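PDB 4NK2: hemoglobin-like protein from Methylacidiphilum infernorum, which binds heme and, as a group II truncated hemoglobin, probably binds or carries oxygen. Local coordinates for residues 82-87 with 91-96; 140-145 with 185-190. All coordinates share one frame; numbering follows the deposited sequence.

How the contacts relate
Contact 1 and contact 2 follow one another along the chain, contact 1 closing before contact 2 begins. Their centres lie 24 Å apart and their nearest atoms about 8 Å apart, without touching. Contact 1 joins the loop before helix 87-104 to that helix beside the heme; contact 2 packs helix 131-147 against the C-terminal helix 184-192. No helix is common to both, yet residues of both rest on helix 53-75: F83 and V94 in contact 1, C140, Y141, H143 and A144 in contact 2. Contact 1 lines part of the heme pocket, including its propionate side, while contact 2 fastens the chain's last helix to the globin core.

Contact 1: 82-87 with 91-96; sequences LFPTSH and RSLVKR. With HEM (protoporphyrin IX containing Fe), chain C.
H87 and R91 meet in the first turn of helix 87-104, the E helix of the two-over-two globin fold, where the loop 82-87 leads into the helix with S86 as its N-cap. The backbone N of R91 donates to H87 O over 2.9 Å, nearly straight at 169°. R91 then spends its side chain on the same carbonyl. Its CG lies 3.2 Å from H87 O, and a bend about the CG-CD bond (chi3 -61°) folds the guanidinium back so that one of its faces lies over that oxygen. NH1 thereby comes to 3.7 Å from H87 CB. H87 takes part through its carbonyl and CB, R91 through its backbone N, CG and guanidinium, at the protein surface.

Nearer the heme, P84 and L93 bring the loop and the helix together with apolar atoms. The CG corner of the proline ring presses on L93 CD1 at 3.2 Å, tighter than usual for two carbons. L93 is buried, and it serves the heme as well as the loop: the same CD1 is 3.7 Å from heme CAA, so a single methyl lies between the proline and the root of a propionate. F83, wedged against L74 and M75 of helix 53-75, sends its ring to the porphyrin, with CE1 3.6 Å from heme CHB.

One turn on from S92, R96 binds the other propionate. R115 and Y111 also hydrogen-bond to the heme, so two arginines gather around its acidic side, where the carboxylates probably offset their positive charges. Stretched out from CG to NE, the R96 chain delivers NH1 to heme O1D at 3.1 Å, with an N-H...O angle of 145° and the oxygen at the guanidinium edge.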
loop_
_atom_site.group_PDB
_atom_site.type_symbol
_atom_site.label_atom_id
_atom_site.label_comp_id
_atom_site.label_asym_id
_atom_site.label_seq_id
_atom_site.Cartn_x
_atom_site.Cartn_y
_atom_site.Cartn_z
ATOM N N LEU A 82 -11.006 9.484 -10.249
ATOM C CA LEU A 82 -9.585 9.190 -10.472
ATOM C C LEU A 82 -9.121 9.535 -11.875
ATOM O O LEU A 82 -7.909 9.562 -12.137
ATOM C CB LEU A 82 -9.293 7.710 -10.227
ATOM C CG LEU A 82 -9.502 7.147 -8.826
ATOM C CD1 LEU A 82 -9.103 5.680 -8.799
ATOM C CD2 LEU A 82 -8.693 7.958 -7.813
ATOM N N PHE A 83 -10.076 9.778 -12.779
ATOM C CA PHE A 83 -9.761 9.900 -14.203
ATOM C C PHE A 83 -9.988 11.292 -14.735
ATOM O O PHE A 83 -10.724 12.081 -14.135
ATOM C CB PHE A 83 -10.582 8.891 -15.012
ATOM C CG PHE A 83 -10.334 7.476 -14.602
ATOM C CD1 PHE A 83 -9.315 6.742 -15.195
ATOM C CD2 PHE A 83 -11.080 6.891 -13.596
ATOM C CE1 PHE A 83 -9.053 5.450 -14.797
ATOM C CE2 PHE A 83 -10.830 5.580 -13.192
ATOM C CZ PHE A 83 -9.810 4.867 -13.791
ATOM N N PRO A 84 -9.355 11.607 -15.873
ATOM C CA PRO A 84 -9.426 12.991 -16.355
ATOM C C PRO A 84 -10.819 13.368 -16.837
ATOM O O PRO A 84 -11.582 12.522 -17.326
ATOM C CB PRO A 84 -8.438 13.010 -17.536
ATOM C CG PRO A 84 -7.553 11.816 -17.324
ATOM C CD PRO A 84 -8.444 10.780 -16.683
ATOM N N THR A 85 -11.117 14.642 -16.692
ATOM C CA THR A 85 -12.348 15.247 -17.121
ATOM C C THR A 85 -12.062 15.998 -18.400
ATOM O O THR A 85 -12.893 16.075 -19.275
ATOM C CB THR A 85 -12.804 16.257 -16.071
ATOM O OG1 THR A 85 -13.739 15.640 -15.195
ATOM C CG2 THR A 85 -13.447 17.444 -16.723
ATOM N N SER A 86 -10.864 16.555 -18.487
ATOM C CA SER A 86 -10.406 17.278 -19.678
ATOM C C SER A 86 -10.389 16.335 -20.874
ATOM O O SER A 86 -9.821 15.241 -20.800
ATOM C CB SER A 86 -9.003 17.843 -19.437
ATOM O OG SER A 86 -8.366 18.230 -20.648
ATOM N N HIS A 87 -11.009 16.749 -21.975
ATOM C CA HIS A 87 -11.130 15.877 -23.142
ATOM C C HIS A 87 -9.790 15.481 -23.761
ATOM O O HIS A 87 -9.607 14.329 -24.159
ATOM C CB HIS A 87 -12.038 16.504 -24.201
ATOM C CG HIS A 87 -13.456 16.680 -23.752
ATOM N ND1 HIS A 87 -13.846 17.688 -22.894
ATOM C CD2 HIS A 87 -14.577 15.977 -24.042
ATOM C CE1 HIS A 87 -15.147 17.598 -22.677
ATOM N NE2 HIS A 87 -15.614 16.568 -23.361
ATOM N N ARG A 91 -8.504 11.618 -23.978
ATOM C CA ARG A 91 -8.112 10.964 -25.239
ATOM C C ARG A 91 -6.703 10.384 -25.154
ATOM O O ARG A 91 -6.456 9.247 -25.568
ATOM C CB ARG A 91 -8.168 11.945 -26.419
ATOM C CG ARG A 91 -9.562 12.458 -26.764
ATOM C CD ARG A 91 -9.586 13.178 -28.119
ATOM N NE ARG A 91 -8.713 14.355 -28.175
ATOM C CZ ARG A 91 -9.079 15.589 -27.827
ATOM N NH1 ARG A 91 -10.301 15.828 -27.363
ATOM N NH2 ARG A 91 -8.216 16.592 -27.934
ATOM N N SER A 92 -5.770 11.172 -24.637
ATOM C CA SER A 92 -4.396 10.712 -24.480
ATOM C C SER A 92 -4.339 9.398 -23.716
ATOM O O SER A 92 -3.724 8.438 -24.173
ATOM C CB SER A 92 -3.559 11.770 -23.754
ATOM O OG SER A 92 -3.630 12.996 -24.451
ATOM N N LEU A 93 -4.980 9.347 -22.552
ATOM C CA LEU A 93 -4.923 8.140 -21.725
ATOM C C LEU A 93 -5.631 6.944 -22.368
ATOM O O LEU A 93 -5.130 5.826 -22.304
ATOM C CB LEU A 93 -5.466 8.410 -20.315
ATOM C CG LEU A 93 -4.675 9.437 -19.498
ATOM C CD1 LEU A 93 -5.270 9.649 -18.111
ATOM C CD2 LEU A 93 -3.217 9.028 -19.377
ATOM N N VAL A 94 -6.793 7.161 -22.977
ATOM C CA VAL A 94 -7.474 6.061 -23.651
ATOM C C VAL A 94 -6.589 5.475 -24.745
ATOM O O VAL A 94 -6.551 4.254 -24.936
ATOM C CB VAL A 94 -8.835 6.477 -24.237
ATOM C CG1 VAL A 94 -9.411 5.336 -25.105
ATOM C CG2 VAL A 94 -9.814 6.824 -23.114
ATOM N N LYS A 95 -5.883 6.334 -25.464
ATOM C CA LYS A 95 -4.957 5.906 -26.500
ATOM C C LYS A 95 -3.817 5.057 -25.977
ATOM O O LYS A 95 -3.518 4.033 -26.542
ATOM C CB LYS A 95 -4.385 7.103 -27.244
ATOM C CG LYS A 95 -3.931 6.777 -28.646
ATOM C CD LYS A 95 -2.677 7.510 -29.003
ATOM C CE LYS A 95 -2.086 6.951 -30.277
ATOM N NZ LYS A 95 -0.733 6.379 -30.067
ATOM N N ARG A 96 -3.175 5.507 -24.912
ATOM C CA ARG A 96 -2.098 4.754 -24.270
ATOM C C ARG A 96 -2.577 3.381 -23.814
ATOM O O ARG A 96 -1.893 2.384 -24.023
ATOM C CB ARG A 96 -1.562 5.511 -23.046
ATOM C CG ARG A 96 -0.895 6.843 -23.371
ATOM C CD ARG A 96 -0.520 7.581 -22.100
ATOM N NE ARG A 96 -0.167 8.961 -22.399
ATOM C CZ ARG A 96 0.234 9.841 -21.486
ATOM N NH1 ARG A 96 0.334 9.478 -20.216
ATOM N NH2 ARG A 96 0.539 11.075 -21.850
HETATM C CHA HEM C . -3.045 4.685 -16.630
HETATM C CHB HEM C . -6.367 3.694 -13.258
HETATM C CHC HEM C . -5.189 -1.032 -13.535
HETATM C CHD HEM C . -3.384 0.005 -17.944
HETATM C C1A HEM C . -3.973 4.867 -15.636
HETATM C C2A HEM C . -4.387 6.135 -15.038
HETATM C C3A HEM C . -5.313 5.835 -14.102
HETATM C C4A HEM C . -5.504 4.391 -14.078
HETATM C CMA HEM C . -6.087 6.812 -13.189
HETATM C CAA HEM C . -3.840 7.542 -15.419
HETATM C CBA HEM C . -2.718 7.885 -14.417
HETATM C CGA HEM C . -2.004 9.216 -14.630
HETATM O O1A HEM C . -1.788 9.956 -13.628
HETATM O O2A HEM C . -1.623 9.567 -15.781
HETATM C C1B HEM C . -6.292 2.345 -12.945
HETATM C C2B HEM C . -6.923 1.666 -11.824
HETATM C C3B HEM C . -6.599 0.362 -11.898
HETATM C C4B HEM C . -5.753 0.152 -13.068
HETATM C CMB HEM C . -7.824 2.305 -10.747
HETATM C CAB HEM C . -7.065 -0.709 -10.893
HETATM C CBB HEM C . -6.455 -1.900 -10.868
HETATM C C1C HEM C . -4.633 -1.192 -14.791
HETATM C C2C HEM C . -4.257 -2.436 -15.450
HETATM C C3C HEM C . -3.751 -2.135 -16.662
HETATM C C4C HEM C . -3.799 -0.695 -16.828
HETATM C CMC HEM C . -4.393 -3.848 -14.838
HETATM C CAC HEM C . -3.226 -3.104 -17.747
HETATM C CBC HEM C . -3.562 -4.402 -17.749
HETATM C C1D HEM C . -2.999 1.326 -17.974
HETATM C C2D HEM C . -2.115 1.949 -18.947
HETATM C C3D HEM C . -2.030 3.409 -18.530
HETATM C C4D HEM C . -2.852 3.528 -17.347
HETATM C CMD HEM C . -1.413 1.309 -20.171
HETATM C CAD HEM C . -1.198 4.516 -19.216
HETATM C CBD HEM C . 0.232 4.391 -18.682
HETATM C CGD HEM C . 1.058 5.472 -19.343
HETATM O O1D HEM C . 0.871 6.661 -18.991
HETATM O O2D HEM C . 1.890 5.141 -20.229
HETATM N NA HEM C . -4.673 3.841 -15.031
HETATM N NB HEM C . -5.599 1.385 -13.667
HETATM N NC HEM C . -4.338 -0.164 -15.677
HETATM N ND HEM C . -3.404 2.285 -17.059
HETATM FE FE HEM C . -4.430 1.813 -15.305
#

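Contact 2: 140-145 with 185-190; sequences CYKHAL and SEIQDF
K142 lies across one face of the F190 ring, the two side chains sharing most of the buried surface. The aliphatic part does the touching: K142 CG stands 3.5 Å from F190 CE2, and CE sits over the middle of the ring, 4.0 Å from its centroid. Beyond it, NZ makes a cation-pi contact at 4.6 Å from the centroid, almost straight above the ring centre. A turn about the CG-CD bond (chi3 72°) is what keeps the lysine's end above the ring. The far end of F190 meets H143 in a T-shaped pair, the phenyl edge toward the imidazole face, centroids 5.2 Å apart and planes at 73°. I187 completes the first shell with CG2 4.0 Å from K142 CD.

These side chains bridge helix 131-147, the G helix of the two-over-two globin sandwich, and helix 184-192, which ends the chain. The axes of the two short helical segments come within 11.3 Å of each other, at 38°, in broadly the same direction. An alanine in place of F190 would remove the ring, and is likely to leave the K142 ammonium without its aromatic partner and H143 without its edge-to-face mate.

In the second shell, H143 ND1 is hydrogen-bonded to A139 O one turn back, which fixes the imidazole's rotation. K146 reaches F190 twice, through a cation-pi contact with the ring and an NZ hydrogen bond to the F190 carbonyl oxygen. I187 backs onto W159 of helix 155-165, and F191 touches both K142 and L145.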
loop_
_atom_site.group_PDB
_atom_site.type_symbol
_atom_site.label_atom_id
_atom_site.label_comp_id
_atom_site.label_asym_id
_atom_site.label_seq_id
_atom_site.Cartn_x
_atom_site.Cartn_y
_atom_site.Cartn_z
ATOM N N CYS A 140 -16.106 -2.985 -14.288
ATOM C CA CYS A 140 -16.259 -2.188 -15.494
ATOM C C CYS A 140 -15.718 -2.929 -16.710
ATOM O O CYS A 140 -16.214 -2.742 -17.823
ATOM C CB CYS A 140 -15.535 -0.847 -15.360
ATOM S SG CYS A 140 -16.381 0.307 -14.251
ATOM N N TYR A 141 -14.673 -3.730 -16.516
ATOM C CA TYR A 141 -14.082 -4.448 -17.642
ATOM C C TYR A 141 -14.945 -5.647 -18.016
ATOM O O TYR A 141 -15.134 -5.945 -19.207
ATOM C CB TYR A 141 -12.662 -4.897 -17.312
ATOM C CG TYR A 141 -11.654 -4.484 -18.350
ATOM C CD1 TYR A 141 -10.485 -3.837 -17.981
ATOM C CD2 TYR A 141 -11.858 -4.764 -19.697
ATOM C CE1 TYR A 141 -9.543 -3.465 -18.917
ATOM C CE2 TYR A 141 -10.917 -4.389 -20.646
ATOM C CZ TYR A 141 -9.764 -3.737 -20.244
ATOM O OH TYR A 141 -8.813 -3.352 -21.173
ATOM N N LYS A 142 -15.467 -6.336 -17.005
ATOM C CA LYS A 142 -16.398 -7.450 -17.250
ATOM C C LYS A 142 -17.544 -6.979 -18.139
ATOM O O LYS A 142 -17.874 -7.616 -19.156
ATOM C CB LYS A 142 -16.942 -7.992 -15.922
ATOM C CG LYS A 142 -17.863 -9.223 -16.085
ATOM C CD LYS A 142 -18.510 -9.631 -14.754
ATOM C CE LYS A 142 -19.581 -8.652 -14.328
ATOM N NZ LYS A 142 -20.313 -9.105 -13.103
ATOM N N HIS A 143 -18.159 -5.860 -17.777
ATOM C CA HIS A 143 -19.230 -5.310 -18.621
ATOM C C HIS A 143 -18.774 -4.905 -20.019
ATOM O O HIS A 143 -19.467 -5.202 -21.005
ATOM C CB HIS A 143 -19.952 -4.160 -17.918
ATOM C CG HIS A 143 -20.862 -4.627 -16.830
ATOM N ND1 HIS A 143 -20.463 -4.717 -15.515
ATOM C CD2 HIS A 143 -22.136 -5.085 -16.871
ATOM C CE1 HIS A 143 -21.463 -5.182 -14.784
ATOM N NE2 HIS A 143 -22.489 -5.414 -15.585
ATOM N N ALA A 144 -17.626 -4.230 -20.123
ATOM C CA ALA A 144 -17.107 -3.876 -21.450
ATOM C C ALA A 144 -16.939 -5.119 -22.328
ATOM O O ALA A 144 -17.309 -5.113 -23.504
ATOM C CB ALA A 144 -15.782 -3.101 -21.348
ATOM N N LEU A 145 -16.341 -6.167 -21.766
ATOM C CA LEU A 145 -16.072 -7.394 -22.512
ATOM C C LEU A 145 -17.354 -7.948 -23.109
ATOM O O LEU A 145 -17.384 -8.355 -24.274
ATOM C CB LEU A 145 -15.409 -8.435 -21.600
ATOM C CG LEU A 145 -13.919 -8.167 -21.335
ATOM C CD1 LEU A 145 -13.371 -8.990 -20.162
ATOM C CD2 LEU A 145 -13.120 -8.435 -22.596
ATOM N N SER A 185 -14.591 -18.711 -13.613
ATOM C CA SER A 185 -15.736 -19.572 -13.322
ATOM C C SER A 185 -16.845 -18.829 -12.577
ATOM O O SER A 185 -18.028 -19.124 -12.765
ATOM C CB SER A 185 -15.283 -20.790 -12.521
ATOM O OG SER A 185 -14.716 -20.389 -11.285
ATOM N N GLU A 186 -16.469 -17.860 -11.762
ATOM C CA GLU A 186 -17.440 -17.069 -11.022
ATOM C C GLU A 186 -18.283 -16.183 -11.916
ATOM O O GLU A 186 -19.384 -15.828 -11.565
ATOM C CB GLU A 186 -16.732 -16.204 -9.984
ATOM C CG GLU A 186 -17.642 -15.346 -9.152
ATOM C CD GLU A 186 -16.886 -14.539 -8.129
ATOM O OE1 GLU A 186 -15.747 -14.890 -7.828
ATOM O OE2 GLU A 186 -17.432 -13.551 -7.634
ATOM N N ILE A 187 -17.754 -15.825 -13.073
ATOM C CA ILE A 187 -18.434 -14.877 -13.960
ATOM C C ILE A 187 -18.760 -15.428 -15.349
ATOM O O ILE A 187 -19.314 -14.707 -16.178
ATOM C CB ILE A 187 -17.604 -13.587 -14.153
ATOM C CG1 ILE A 187 -16.306 -13.896 -14.898
ATOM C CG2 ILE A 187 -17.304 -12.927 -12.808
ATOM C CD1 ILE A 187 -15.404 -12.669 -15.108
ATOM N N GLN A 188 -18.424 -16.688 -15.612
ATOM C CA GLN A 188 -18.552 -17.208 -16.971
ATOM C C GLN A 188 -19.990 -17.210 -17.477
ATOM O O GLN A 188 -20.232 -16.969 -18.668
ATOM C CB GLN A 188 -17.918 -18.601 -17.111
ATOM C CG GLN A 188 -18.480 -19.664 -16.175
ATOM C CD GLN A 188 -17.643 -20.929 -16.198
ATOM O OE1 GLN A 188 -16.844 -21.151 -17.118
ATOM N NE2 GLN A 188 -17.812 -21.761 -15.181
ATOM N N ASP A 189 -20.938 -17.466 -16.580
ATOM C CA ASP A 189 -22.341 -17.499 -16.971
ATOM C C ASP A 189 -22.800 -16.127 -17.449
ATOM O O ASP A 189 -23.561 -16.016 -18.408
ATOM C CB ASP A 189 -23.209 -17.985 -15.808
ATOM C CG ASP A 189 -23.007 -19.460 -15.507
ATOM O OD1 ASP A 189 -23.693 -19.974 -14.597
ATOM O OD2 ASP A 189 -22.173 -20.113 -16.185
ATOM N N PHE A 190 -22.314 -15.081 -16.791
ATOM C CA PHE A 190 -22.678 -13.721 -17.150
ATOM C C PHE A 190 -22.441 -13.403 -18.623
ATOM O O PHE A 190 -23.223 -12.674 -19.241
ATOM C CB PHE A 190 -21.907 -12.726 -16.271
ATOM C CG PHE A 190 -21.900 -11.322 -16.805
ATOM C CD1 PHE A 190 -22.979 -10.473 -16.587
ATOM C CD2 PHE A 190 -20.798 -10.841 -17.507
ATOM C CE1 PHE A 190 -22.970 -9.161 -17.076
ATOM C CE2 PHE A 190 -20.777 -9.545 -18.007
ATOM C CZ PHE A 190 -21.868 -8.694 -17.779
#